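Local coordinates for protein galactose-1-phosphate uridylyltransferase (Pyrobaculum aerophilum str. IM2, PDB 6K9Z) that probably transfers the uridylyl group between UDP-glucose and hexose 1-phosphates in galactose metabolism, binding zinc, iron and uridine diphosphate, at residues Val250-Pro255 / Glu268-Tyr273; Leu123-Lys128 / Phe140-Ile145; Trp190-Pro195 / His202-Tyr207. The protein carries 1 engineered substitution. One frame throughout, in Å; residues are numbered along the deposited sequence.

Interaction 1 of 3, residues Val250-Pro255 / Glu268-Tyr273. With FE (Fe (III) ion), chain E.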
# COMPACT_ATOMS: atom_id res chain seq x y z
N VAL A 250 4.77 -4.33 -11.65
CA VAL A 250 6.09 -4.31 -10.98
C VAL A 250 6.79 -5.63 -11.29
O VAL A 250 6.17 -6.65 -11.34
CB VAL A 250 5.95 -4.03 -9.47
CG1 VAL A 250 5.17 -5.11 -8.76
CG2 VAL A 250 7.28 -3.74 -8.78
N LEU A 251 8.08 -5.53 -11.49
CA LEU A 251 8.98 -6.69 -11.67
C LEU A 251 9.61 -7.04 -10.32
O LEU A 251 10.38 -6.23 -9.80
CB LEU A 251 10.07 -6.35 -12.67
CG LEU A 251 11.17 -7.42 -12.84
CD1 LEU A 251 10.52 -8.77 -13.12
CD2 LEU A 251 12.14 -7.02 -13.94
N HIS A 252 9.30 -8.20 -9.79
CA HIS A 252 9.90 -8.77 -8.56
C HIS A 252 11.02 -9.69 -9.05
O HIS A 252 10.70 -10.72 -9.65
CB HIS A 252 8.83 -9.51 -7.78
CG HIS A 252 7.93 -8.59 -7.04
ND1 HIS A 252 6.90 -9.06 -6.24
CD2 HIS A 252 7.97 -7.25 -6.90
CE1 HIS A 252 6.31 -8.02 -5.67
NE2 HIS A 252 6.92 -6.88 -6.04
N GLN A 253 12.27 -9.29 -8.81
CA GLN A 253 13.43 -10.13 -9.18
C GLN A 253 14.40 -10.16 -8.01
O GLN A 253 14.26 -9.43 -7.02
CB GLN A 253 14.03 -9.65 -10.49
CG GLN A 253 14.67 -8.28 -10.42
CD GLN A 253 15.40 -7.94 -11.70
OE1 GLN A 253 16.01 -8.79 -12.32
NE2 GLN A 253 15.36 -6.68 -12.11
N ALA A 254 15.43 -10.96 -8.14
CA ALA A 254 16.53 -10.96 -7.17
C ALA A 254 17.20 -9.59 -7.09
O ALA A 254 17.32 -8.81 -8.05
CB ALA A 254 17.55 -11.99 -7.55
N PRO A 255 17.83 -9.34 -5.93
CA PRO A 255 18.76 -8.23 -5.85
C PRO A 255 19.91 -8.40 -6.84
O PRO A 255 20.21 -9.55 -7.22
CB PRO A 255 19.27 -8.22 -4.43
CG PRO A 255 18.29 -9.15 -3.70
CD PRO A 255 17.84 -10.19 -4.73
N GLU A 268 4.19 -8.66 -11.40
CA GLU A 268 2.86 -8.56 -10.75
C GLU A 268 2.12 -7.42 -11.45
O GLU A 268 2.67 -6.32 -11.56
CB GLU A 268 2.94 -8.43 -9.23
CG GLU A 268 3.74 -9.50 -8.55
CD GLU A 268 3.66 -9.53 -7.05
OE1 GLU A 268 3.98 -10.58 -6.48
OE2 GLU A 268 3.31 -8.48 -6.47
N ILE A 269 0.87 -7.69 -11.83
CA ILE A 269 -0.00 -6.66 -12.40
C ILE A 269 -1.24 -6.53 -11.49
O ILE A 269 -1.92 -7.56 -11.28
CB ILE A 269 -0.37 -7.02 -13.85
CG1 ILE A 269 0.82 -7.11 -14.80
CG2 ILE A 269 -1.37 -6.03 -14.38
CD1 ILE A 269 0.49 -7.93 -16.04
N TYR A 270 -1.52 -5.31 -11.05
CA TYR A 270 -2.67 -4.96 -10.18
C TYR A 270 -3.60 -4.12 -11.03
O TYR A 270 -3.32 -2.98 -11.18
CB TYR A 270 -2.22 -4.23 -8.94
CG TYR A 270 -1.01 -4.77 -8.22
CD1 TYR A 270 -0.72 -6.11 -8.15
CD2 TYR A 270 -0.19 -3.89 -7.54
CE1 TYR A 270 0.36 -6.59 -7.42
CE2 TYR A 270 0.92 -4.32 -6.83
CZ TYR A 270 1.21 -5.69 -6.81
OH TYR A 270 2.32 -6.09 -6.11
N GLY A 271 -4.64 -4.74 -11.60
CA GLY A 271 -5.74 -4.00 -12.25
C GLY A 271 -6.66 -3.45 -11.21
O GLY A 271 -7.10 -4.24 -10.32
N MET A 272 -6.94 -2.15 -11.28
CA MET A 272 -7.48 -1.45 -10.08
C MET A 272 -8.98 -1.20 -10.21
O MET A 272 -9.53 -0.53 -9.35
CB MET A 272 -6.69 -0.17 -9.77
CG MET A 272 -5.23 -0.45 -9.45
SD MET A 272 -5.11 -1.51 -7.97
CE MET A 272 -5.41 -0.28 -6.72
N TYR A 273 -9.68 -1.77 -11.20
CA TYR A 273 -11.16 -1.72 -11.23
C TYR A 273 -11.71 -3.01 -10.60
O TYR A 273 -11.24 -4.08 -10.94
CB TYR A 273 -11.72 -1.58 -12.64
CG TYR A 273 -11.66 -0.20 -13.26
CD1 TYR A 273 -11.41 0.94 -12.53
CD2 TYR A 273 -11.98 -0.04 -14.60
CE1 TYR A 273 -11.41 2.20 -13.12
CE2 TYR A 273 -11.99 1.21 -15.21
CZ TYR A 273 -11.70 2.33 -14.47
OH TYR A 273 -11.72 3.56 -15.04
FE FE E . 6.07 -11.09 -5.75
O HOH W 1 4.92 -12.84 -4.97

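Interaction 2 of 3, residues Leu123-Lys128 / Phe140-Ile145. Engineered in segment 140-145: Phe140 (natural residue His). With UDP (uridine-5'-diphosphate), chain G.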
# COMPACT_ATOMS: atom_id res chain seq x y z
N LEU A 123 14.71 -1.86 -9.78
CA LEU A 123 13.24 -1.92 -9.67
C LEU A 123 12.62 -1.32 -10.95
O LEU A 123 12.69 -0.08 -11.12
CB LEU A 123 12.74 -1.15 -8.45
CG LEU A 123 11.21 -1.17 -8.27
CD1 LEU A 123 10.72 -2.57 -7.89
CD2 LEU A 123 10.77 -0.17 -7.21
N PHE A 124 11.99 -2.15 -11.77
CA PHE A 124 11.22 -1.73 -12.97
C PHE A 124 9.73 -1.74 -12.63
O PHE A 124 9.25 -2.78 -12.12
CB PHE A 124 11.54 -2.70 -14.11
CG PHE A 124 10.78 -2.48 -15.37
CD1 PHE A 124 10.86 -1.30 -16.04
CD2 PHE A 124 10.07 -3.51 -15.97
CE1 PHE A 124 10.15 -1.06 -17.18
CE2 PHE A 124 9.38 -3.29 -17.16
CZ PHE A 124 9.41 -2.06 -17.76
N PHE A 125 9.01 -0.65 -12.89
CA PHE A 125 7.57 -0.59 -12.59
C PHE A 125 6.88 0.30 -13.61
O PHE A 125 7.54 1.06 -14.31
CB PHE A 125 7.27 -0.17 -11.15
CG PHE A 125 7.69 1.21 -10.78
CD1 PHE A 125 9.00 1.47 -10.43
CD2 PHE A 125 6.77 2.26 -10.83
CE1 PHE A 125 9.38 2.75 -10.04
CE2 PHE A 125 7.16 3.54 -10.49
CZ PHE A 125 8.46 3.80 -10.10
N ARG A 126 5.55 0.15 -13.68
CA ARG A 126 4.76 0.93 -14.62
C ARG A 126 3.47 1.29 -13.92
O ARG A 126 2.81 0.39 -13.43
CB ARG A 126 4.55 0.15 -15.91
CG ARG A 126 3.94 0.97 -17.05
CD ARG A 126 3.75 0.11 -18.33
NE ARG A 126 3.69 0.93 -19.52
CZ ARG A 126 2.60 1.58 -19.96
NH1 ARG A 126 1.44 1.48 -19.32
NH2 ARG A 126 2.69 2.41 -21.00
N ASN A 127 3.12 2.57 -13.94
CA ASN A 127 1.79 3.03 -13.48
C ASN A 127 0.99 3.45 -14.71
O ASN A 127 1.54 4.16 -15.55
CB ASN A 127 1.90 4.20 -12.51
CG ASN A 127 2.66 3.81 -11.27
OD1 ASN A 127 2.36 2.77 -10.68
ND2 ASN A 127 3.61 4.66 -10.85
N LYS A 128 -0.30 3.05 -14.78
CA LYS A 128 -1.09 3.37 -15.99
C LYS A 128 -2.47 3.85 -15.55
O LYS A 128 -3.13 3.14 -14.78
CB LYS A 128 -1.20 2.12 -16.88
CG LYS A 128 -1.83 2.39 -18.23
CD LYS A 128 -3.35 2.34 -18.27
CE LYS A 128 -3.88 2.45 -19.69
NZ LYS A 128 -5.30 2.03 -19.76
N PHE A 140 5.05 5.30 -20.91
CA PHE A 140 6.36 5.22 -20.23
C PHE A 140 6.24 4.31 -19.01
O PHE A 140 5.14 4.12 -18.42
CB PHE A 140 6.91 6.59 -19.83
CG PHE A 140 6.24 7.20 -18.63
CD1 PHE A 140 5.05 7.89 -18.78
CD2 PHE A 140 6.75 7.05 -17.36
CE1 PHE A 140 4.40 8.43 -17.69
CE2 PHE A 140 6.09 7.59 -16.26
CZ PHE A 140 4.92 8.26 -16.43
N SER A 141 7.40 3.85 -18.60
CA SER A 141 7.62 3.10 -17.34
C SER A 141 8.83 3.72 -16.61
O SER A 141 9.44 4.64 -17.12
CB SER A 141 7.73 1.61 -17.63
OG SER A 141 8.46 1.32 -18.79
N GLN A 142 9.19 3.16 -15.47
CA GLN A 142 10.20 3.76 -14.59
C GLN A 142 11.16 2.67 -14.14
O GLN A 142 10.75 1.52 -13.95
CB GLN A 142 9.54 4.49 -13.40
CG GLN A 142 8.74 5.75 -13.80
CD GLN A 142 8.35 6.55 -12.59
OE1 GLN A 142 9.18 7.13 -11.86
NE2 GLN A 142 7.05 6.60 -12.38
N ILE A 143 12.40 3.08 -13.91
CA ILE A 143 13.40 2.25 -13.21
C ILE A 143 13.97 3.05 -12.02
O ILE A 143 14.39 4.20 -12.22
CB ILE A 143 14.54 1.87 -14.16
CG1 ILE A 143 14.07 1.02 -15.35
CG2 ILE A 143 15.62 1.14 -13.36
CD1 ILE A 143 14.97 1.10 -16.57
N TYR A 144 14.02 2.44 -10.84
CA TYR A 144 14.84 2.95 -9.72
C TYR A 144 15.97 1.95 -9.55
O TYR A 144 15.69 0.75 -9.35
CB TYR A 144 14.06 3.06 -8.42
CG TYR A 144 12.91 4.03 -8.33
CD1 TYR A 144 12.74 5.11 -9.19
CD2 TYR A 144 11.97 3.85 -7.31
CE1 TYR A 144 11.68 5.98 -9.05
CE2 TYR A 144 10.92 4.74 -7.15
CZ TYR A 144 10.77 5.81 -8.02
OH TYR A 144 9.73 6.67 -7.91
N ILE A 145 17.19 2.43 -9.64
CA ILE A 145 18.39 1.66 -9.25
C ILE A 145 18.73 2.14 -7.84
O ILE A 145 19.01 3.33 -7.67
CB ILE A 145 19.54 1.90 -10.26
CG1 ILE A 145 19.11 1.45 -11.67
CG2 ILE A 145 20.76 1.16 -9.83
CD1 ILE A 145 20.06 1.74 -12.78
N1 UDP G . 9.02 13.12 -15.40
C2 UDP G . 10.25 13.51 -15.95
N3 UDP G . 10.37 14.65 -16.63
C4 UDP G . 9.33 15.44 -16.74
C5 UDP G . 8.11 15.13 -16.20
C6 UDP G . 8.00 13.94 -15.51
O2 UDP G . 11.24 12.84 -15.89
O4 UDP G . 9.44 16.48 -17.37
C1' UDP G . 8.83 11.92 -14.60
C2' UDP G . 8.45 12.53 -13.25
O2' UDP G . 9.43 13.26 -12.54
C3' UDP G . 7.98 11.34 -12.47
C4' UDP G . 7.27 10.57 -13.50
O4' UDP G . 7.65 11.15 -14.76
O3' UDP G . 8.99 10.59 -11.87
C5' UDP G . 5.87 10.80 -12.96
O5' UDP G . 5.70 10.21 -11.64
PA UDP G . 6.19 10.62 -10.12
O1A UDP G . 6.21 12.12 -9.88
O2A UDP G . 5.14 10.04 -9.24
O3A UDP G . 7.64 9.90 -9.92
PB UDP G . 8.82 10.06 -8.92
O1B UDP G . 9.21 11.37 -9.21
O2B UDP G . 9.82 9.02 -9.22
O3B UDP G . 8.29 9.98 -7.61
O HOH W 2 4.94 4.47 -15.13
O HOH W 3 2.54 4.54 -18.02

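Interaction 3 of 3, residues Trp190-Pro195 / His202-Tyr207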
# COMPACT_ATOMS: atom_id res chain seq x y z
N TRP A 190 6.28 -18.79 -20.59
CA TRP A 190 5.61 -17.96 -19.53
C TRP A 190 4.23 -18.52 -19.17
O TRP A 190 3.56 -19.11 -20.03
CB TRP A 190 5.54 -16.50 -19.93
CG TRP A 190 6.90 -15.92 -20.16
CD1 TRP A 190 7.61 -15.97 -21.32
CD2 TRP A 190 7.73 -15.24 -19.20
NE1 TRP A 190 8.83 -15.40 -21.14
CE2 TRP A 190 8.93 -14.91 -19.87
CE3 TRP A 190 7.51 -14.73 -17.90
CZ2 TRP A 190 9.96 -14.20 -19.24
CZ3 TRP A 190 8.54 -14.07 -17.28
CH2 TRP A 190 9.74 -13.81 -17.94
N LYS A 191 3.89 -18.41 -17.89
CA LYS A 191 2.53 -18.66 -17.39
C LYS A 191 2.06 -17.37 -16.71
O LYS A 191 2.80 -16.82 -15.84
CB LYS A 191 2.56 -19.75 -16.32
CG LYS A 191 2.54 -21.14 -16.80
CD LYS A 191 1.89 -22.03 -15.66
CE LYS A 191 1.64 -23.42 -16.12
NZ LYS A 191 1.09 -24.24 -15.02
N ALA A 192 0.86 -16.94 -17.03
CA ALA A 192 0.15 -15.82 -16.39
C ALA A 192 -1.09 -16.38 -15.67
O ALA A 192 -1.87 -17.07 -16.31
CB ALA A 192 -0.26 -14.88 -17.48
N PHE A 193 -1.22 -16.13 -14.38
CA PHE A 193 -2.29 -16.73 -13.55
C PHE A 193 -2.70 -15.70 -12.52
O PHE A 193 -1.90 -14.83 -12.13
CB PHE A 193 -1.86 -18.08 -12.95
CG PHE A 193 -0.65 -17.99 -12.06
CD1 PHE A 193 -0.79 -17.72 -10.71
CD2 PHE A 193 0.63 -18.14 -12.57
CE1 PHE A 193 0.32 -17.64 -9.89
CE2 PHE A 193 1.74 -18.01 -11.74
CZ PHE A 193 1.57 -17.81 -10.39
N VAL A 194 -3.93 -15.83 -12.03
CA VAL A 194 -4.36 -15.09 -10.84
C VAL A 194 -3.84 -15.88 -9.65
O VAL A 194 -4.14 -17.07 -9.50
CB VAL A 194 -5.88 -14.90 -10.78
CG1 VAL A 194 -6.26 -14.22 -9.49
CG2 VAL A 194 -6.38 -14.10 -11.98
N PRO A 195 -2.97 -15.32 -8.78
CA PRO A 195 -2.53 -16.11 -7.64
C PRO A 195 -3.66 -16.42 -6.64
O PRO A 195 -4.61 -15.62 -6.52
CB PRO A 195 -1.50 -15.22 -6.95
CG PRO A 195 -1.77 -13.83 -7.46
CD PRO A 195 -2.36 -14.00 -8.84
N HIS A 202 -8.14 -7.10 -9.96
CA HIS A 202 -7.73 -7.95 -11.11
C HIS A 202 -6.23 -8.19 -11.07
O HIS A 202 -5.51 -7.43 -11.83
CB HIS A 202 -8.11 -7.32 -12.44
CG HIS A 202 -9.58 -7.33 -12.69
ND1 HIS A 202 -10.42 -6.32 -12.22
CD2 HIS A 202 -10.36 -8.23 -13.30
CE1 HIS A 202 -11.67 -6.62 -12.59
NE2 HIS A 202 -11.66 -7.78 -13.26
N GLU A 203 -5.77 -9.24 -10.42
CA GLU A 203 -4.32 -9.39 -10.18
C GLU A 203 -3.82 -10.59 -10.97
O GLU A 203 -4.42 -11.66 -10.86
CB GLU A 203 -4.04 -9.48 -8.68
CG GLU A 203 -2.54 -9.69 -8.39
CD GLU A 203 -2.20 -9.46 -6.92
OE1 GLU A 203 -3.12 -9.11 -6.16
OE2 GLU A 203 -1.02 -9.70 -6.56
N VAL A 204 -2.81 -10.36 -11.78
CA VAL A 204 -2.20 -11.43 -12.61
C VAL A 204 -0.70 -11.40 -12.39
O VAL A 204 -0.08 -10.31 -12.44
CB VAL A 204 -2.59 -11.25 -14.10
CG1 VAL A 204 -1.93 -12.37 -14.92
CG2 VAL A 204 -4.07 -11.24 -14.34
N HIS A 205 -0.12 -12.57 -12.09
CA HIS A 205 1.35 -12.73 -11.98
C HIS A 205 1.85 -13.46 -13.22
O HIS A 205 1.17 -14.45 -13.66
CB HIS A 205 1.70 -13.46 -10.70
CG HIS A 205 1.47 -12.67 -9.47
ND1 HIS A 205 2.00 -13.04 -8.28
CD2 HIS A 205 0.71 -11.56 -9.26
CE1 HIS A 205 1.59 -12.19 -7.36
NE2 HIS A 205 0.77 -11.27 -7.94
N ILE A 206 2.96 -13.01 -13.77
CA ILE A 206 3.53 -13.58 -15.01
C ILE A 206 4.90 -14.13 -14.61
O ILE A 206 5.85 -13.34 -14.31
CB ILE A 206 3.53 -12.58 -16.17
CG1 ILE A 206 2.11 -12.03 -16.39
CG2 ILE A 206 4.10 -13.19 -17.45
CD1 ILE A 206 1.96 -11.03 -17.54
N TYR A 207 5.05 -15.44 -14.72
CA TYR A 207 6.29 -16.14 -14.32
C TYR A 207 6.90 -16.88 -15.48
O TYR A 207 6.19 -17.44 -16.32
CB TYR A 207 6.04 -17.22 -13.28
CG TYR A 207 5.99 -16.77 -11.84
CD1 TYR A 207 4.83 -16.29 -11.26
CD2 TYR A 207 7.09 -16.97 -11.02
CE1 TYR A 207 4.78 -15.95 -9.91
CE2 TYR A 207 7.06 -16.63 -9.69
CZ TYR A 207 5.91 -16.14 -9.12
OH TYR A 207 5.93 -15.83 -7.78

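Interaction 1 of 3, residues Val250-Pro255 / Glu268-Tyr273
His252 and Glu268 meet through the iron(III) ion they share. Its first shell takes His252 ND1 at 2.2 Å and Glu268 OE1 at 2.3 Å; a water, His266 and Glu156 complete the site. The two side chains converge on the metal with imidazole and carboxylate planes 53° apart, and His252 CE1 comes within 3.1 Å of Glu268 OE2. Beyond CG the Glu268 chain runs extended, which carries its carboxylate out from the strand to the ion.

Hydrogen bonds reinforce the ligand pair. Tyr270 OH donates to Glu268 OE2 over 2.6 Å, with the oxygen in the plane of the phenol ring, so the carboxylate is gripped by the metal on one oxygen and by a second-shell hydroxyl on the other. On the far side of the imidazole, His252 NE2 is bonded to Gly288 O of the second subunit. In the backbone, Val250 and Glu268 form an antiparallel hydrogen-bonded pair, with Glu268 N to Val250 O at 2.8 Å.

Apolar packing is slight: Val250 CG1 lies 4.0 Å from Glu268 CB and touches the hydroxyl end of Tyr270.

Strands 247-252 and 266-271 are neighbours inside the large antiparallel sheet, flanked by strands 121-128 and 202-208. Helix 151-167 packs against His252, while Ile269, on the other face, meets helix 220-240.

Interaction 2 of 3, residues Leu123-Lys128 / Phe140-Ile145
Leu123 pairs with Tyr144 and Phe125 with Gln142 as antiparallel hydrogen-bonded pairs, with Phe124 and Ile143 as the non-hydrogen-bonded pair between them, in two strands whose axes come within 4.8 Å at 157°.

On the face carrying Phe125, Gln142 and Tyr144, aromatic packing dominates. Phe125 CG sits between its backbone N and carbonyl carbon (chi1 65°), which swings the ring over the neighbouring strand. There its edge enters the face of Tyr144 in a T-shaped stack, with centroids 5.0 Å apart and planes at 71°; CE1 lies above the centre of the phenol. One face of Phe125 in turn receives Gln142 CB, a CH-pi contact of 3.9 Å to the centroid. Backed in this way, Tyr144 gives its OH to UDP O2B in a 2.7 Å hydrogen bond, the phosphate oxygen lying in the ring plane.

The opposite face brings Phe124 CE1 to within 3.3 Å of Ser141 OG, at the ring edge; that hydroxyl is hydrogen-bonded to Glu82. Glu82 further forms a salt bridge with Arg126, whose guanidinium has Phe140 O over one face.

Past the last hydrogen-bonded pair, a water bridges the strands, donating 2.7 Å bonds to both Asn127 O and Phe140 O. Phe140 is engineered in place of the histidine predicted to carry the uridylyl intermediate, and its CE2 lies 4.2 Å from UDP O4'.

The hairpin occupies the interior of the sheet, strand 76-81 beside 140-146 and strand 247-252 beside 121-128, while the second subunit packs on Leu123, Phe125, Asn127 and Tyr144.

Interaction 3 of 3, residues Trp190-Pro195 / His202-Tyr207
Pro195 CG sits over the centre of one face of the His205 imidazole, a CH-pi contact 3.6 Å from the centroid and 9° off the ring normal. Farther along the same side of the hairpin, the rings of Phe193 and Tyr207 run nearly parallel, 15° apart, but are strongly offset, meeting mainly through Phe193 CE2 and Tyr207 CD1 at 3.6 Å. A face of Phe193 also lies over His205 O. The Tyr207 ring stacks with His266 and meets His264 edge-to-face, which brings it beside ligands of the iron and of a zinc ion.

On the other side of the sheet, Ala192 CB packs at 3.9 Å against Ile206 CG1, and Trp190 CE3 against Ile206 CG2. Four backbone hydrogen bonds join Lys191 to Tyr207 and Phe193 to His205 in two antiparallel hydrogen-bonded pairs. The buried Glu203 O has no conventional donor and receives the CA-H of Val194.

His205 NE2 donates to Glu203 OE2 over 2.8 Å, meeting the anti side of a carboxylate whose other oxygen takes the backbone N-H groups of Lys199 and Trp200. Replacing His205 by alanine removes the ring, which is likely to leave Glu203 OE2 without this donor and to open a gap against Pro195 CG. With Glu203 bonded at NE2 and Pro195 CG over one face, the imidazole's rotation is restrained beside the iron ligand Glu268; the carboxylate probably makes the ring more electron-rich.

Following the chain from its N terminus, interaction 2 comes first, closing the hairpin of strands 121-128 and 140-146 across an 11-residue connection. Interaction 3 then closes the short hairpin 190-193/202-208, and interaction 1 joins strands 247-252 and 266-271. The three follow in series, none nested or crossed, yet all lie in one antiparallel sheet. Interaction 1 stands between the others: Leu251 N probably bonds to Phe124 O on one side, and Ile269 N to Val204 O on the other. The iron-bearing pair thus links the UDP-binding hairpin in the N-terminal half of the chain to the 190-207 hairpin in the C-terminal half.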